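Putative secreted endoglycosylceramidase (Rhodococcus hoagii, PDB 6JYZ) probably hydrolyses the glycosidic bond of galactosylceramides, acting as a secreted endoglycosidase of glycoside hydrolase family 5. Local coordinates at residues A182-Y187 against A234-R239. Sequence-based numbering, arbitrary orientation.
Sequences AFQAFY and ADQIGR
Q184 and Q236 join their side-chain amides in a reciprocal pair, each offering one N-H and one carbonyl oxygen. NE2 of Q184 donates to OE1 of Q236 over 2.9 Å, while NE2 of Q236 returns the bond to OE1 of Q184 at 3.1 Å. The pairing is twisted, the two amide planes standing 33° apart, and each donor is tilted somewhat from the plane of the carbonyl it meets. With CG of Q236 set between its backbone N and carbonyl carbon (chi1 69°) and the chain extended beyond, the amide comes over the CG-CD2 side of the Y187 ring, nearly parallel to it at 16°. CG of the same glutamine makes a CH-pi contact 3.8 Å from the ring centroid, and NE2 lies 3.2 Å from Y187 CD2. F186 CD2 sits over the rim of the opposite face, so the ring has a neighbour on each side. Further out, CG1 of I237 packs against the phenol end, 3.4 Å from Y187 OH.

Bonds to the neighbouring loop and helix end position Q184 and Y187: Q184 OE1 also accepts from L227 N and Q184 NE2 also donates to D188 OD2, so both ends of this amide have two partners, while Y187 OH is bonded to N224 O. A water lies within hydrogen-bonding distance of both Y187 O and Q236 O and may link the two backbones where CA atoms of these residues come within 6.1 Å. The arrangement joins helix 177-187 to helix 230-251 and braces the loop around P223-L227, which follows strand 214-218 at the C-terminal end of the strands of the (beta/alpha)8 barrel, the end that carries the active site in glycoside hydrolase family 5.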
loop_
_atom_site.group_PDB
_atom_site.type_symbol
_atom_site.label_atom_id
_atom_site.label_comp_id
_atom_site.label_asym_id
_atom_site.label_seq_id
_atom_site.Cartn_x
_atom_site.Cartn_y
_atom_site.Cartn_z
ATOM N N ALA A 182 -2.315 23.057 4.996
ATOM C CA ALA A 182 -1.058 22.412 5.416
ATOM C C ALA A 182 -0.430 21.699 4.237
ATOM O O ALA A 182 0.793 21.735 4.054
ATOM C CB ALA A 182 -1.284 21.444 6.545
ATOM N N PHE A 183 -1.229 21.018 3.398
ATOM C CA PHE A 183 -0.663 20.407 2.210
ATOM C C PHE A 183 -0.108 21.451 1.266
ATOM O O PHE A 183 0.961 21.247 0.654
ATOM C CB PHE A 183 -1.715 19.569 1.424
ATOM C CG PHE A 183 -1.638 18.103 1.785
ATOM C CD1 PHE A 183 -0.657 17.343 1.176
ATOM C CD2 PHE A 183 -2.535 17.518 2.667
ATOM C CE1 PHE A 183 -0.593 15.950 1.497
ATOM C CE2 PHE A 183 -2.445 16.168 2.973
ATOM C CZ PHE A 183 -1.486 15.440 2.396
ATOM N N GLN A 184 -0.810 22.589 1.071
ATOM C CA GLN A 184 -0.314 23.576 0.135
ATOM C C GLN A 184 1.005 24.168 0.657
ATOM O O GLN A 184 1.922 24.429 -0.130
ATOM C CB GLN A 184 -1.340 24.672 -0.159
ATOM C CG GLN A 184 -0.913 25.528 -1.361
ATOM C CD GLN A 184 -0.756 24.660 -2.595
ATOM O OE1 GLN A 184 -1.582 23.757 -2.852
ATOM N NE2 GLN A 184 0.264 24.923 -3.406
ATOM N N ALA A 185 1.111 24.374 1.994
ATOM C CA ALA A 185 2.384 24.852 2.565
ATOM C C ALA A 185 3.494 23.878 2.255
ATOM O O ALA A 185 4.605 24.282 1.891
ATOM C CB ALA A 185 2.215 24.981 4.044
ATOM N N PHE A 186 3.206 22.569 2.331
ATOM C CA PHE A 186 4.186 21.555 1.957
ATOM C C PHE A 186 4.550 21.658 0.492
ATOM O O PHE A 186 5.764 21.662 0.131
ATOM C CB PHE A 186 3.610 20.186 2.276
ATOM C CG PHE A 186 4.364 19.018 1.732
ATOM C CD1 PHE A 186 5.503 18.529 2.389
ATOM C CD2 PHE A 186 3.940 18.434 0.562
ATOM C CE1 PHE A 186 6.189 17.443 1.863
ATOM C CE2 PHE A 186 4.640 17.364 0.008
ATOM C CZ PHE A 186 5.776 16.848 0.667
ATOM N N TYR A 187 3.574 21.736 -0.442
ATOM C CA TYR A 187 3.951 21.784 -1.851
ATOM C C TYR A 187 4.749 23.053 -2.167
ATOM O O TYR A 187 5.624 22.995 -3.064
ATOM C CB TYR A 187 2.689 21.698 -2.741
ATOM C CG TYR A 187 1.997 20.374 -2.642
ATOM C CD1 TYR A 187 2.690 19.174 -2.900
ATOM C CD2 TYR A 187 0.654 20.288 -2.250
ATOM C CE1 TYR A 187 2.033 17.955 -2.787
ATOM C CE2 TYR A 187 -0.032 19.081 -2.210
ATOM C CZ TYR A 187 0.702 17.910 -2.421
ATOM O OH TYR A 187 0.066 16.682 -2.310
ATOM N N ALA A 234 -1.622 17.717 -9.626
ATOM C CA ALA A 234 -0.791 16.663 -10.159
ATOM C C ALA A 234 0.602 17.201 -10.436
ATOM O O ALA A 234 1.603 16.491 -10.256
ATOM C CB ALA A 234 -1.410 16.133 -11.453
ATOM N N ASP A 235 0.728 18.458 -10.915
ATOM C CA ASP A 235 2.047 19.001 -11.192
ATOM C C ASP A 235 2.837 19.148 -9.880
ATOM O O ASP A 235 4.027 18.801 -9.851
ATOM C CB ASP A 235 1.932 20.351 -11.924
ATOM C CG ASP A 235 3.264 20.640 -12.635
ATOM O OD1 ASP A 235 4.131 21.093 -12.045
ATOM O OD2 ASP A 235 3.337 20.244 -13.831
ATOM N N GLN A 236 2.277 19.729 -8.837
ATOM C CA GLN A 236 3.051 19.940 -7.615
ATOM C C GLN A 236 3.367 18.615 -6.909
ATOM O O GLN A 236 4.446 18.509 -6.286
ATOM C CB GLN A 236 2.408 20.992 -6.707
ATOM C CG GLN A 236 1.090 20.571 -6.065
ATOM C CD GLN A 236 0.381 21.739 -5.409
ATOM O OE1 GLN A 236 0.847 22.864 -5.414
ATOM N NE2 GLN A 236 -0.771 21.486 -4.812
ATOM N N ILE A 237 2.510 17.622 -7.045
ATOM C CA ILE A 237 2.802 16.286 -6.535
ATOM C C ILE A 237 3.992 15.706 -7.311
ATOM O O ILE A 237 4.959 15.210 -6.704
ATOM C CB ILE A 237 1.547 15.413 -6.631
ATOM C CG1 ILE A 237 0.520 15.881 -5.589
ATOM C CG2 ILE A 237 1.913 13.922 -6.416
ATOM C CD1 ILE A 237 -0.904 15.354 -5.865
ATOM N N GLY A 238 3.992 15.819 -8.641
ATOM C CA GLY A 238 5.120 15.301 -9.424
ATOM C C GLY A 238 6.397 16.040 -9.096
ATOM O O GLY A 238 7.482 15.407 -9.066
ATOM N N ARG A 239 6.354 17.345 -8.863
ATOM C CA ARG A 239 7.570 18.100 -8.538
ATOM C C ARG A 239 8.176 17.582 -7.245
ATOM O O ARG A 239 9.417 17.421 -7.157
ATOM C CB ARG A 239 7.230 19.574 -8.377
ATOM C CG ARG A 239 8.452 20.470 -8.341
ATOM C CD ARG A 239 8.071 21.936 -8.060
ATOM N NE ARG A 239 7.196 22.490 -9.096
ATOM C CZ ARG A 239 7.635 23.087 -10.207
ATOM N NH1 ARG A 239 8.927 23.109 -10.495
ATOM N NH2 ARG A 239 6.768 23.574 -11.074
HETATM O O HOH W 1 5.867 20.477 -4.861
#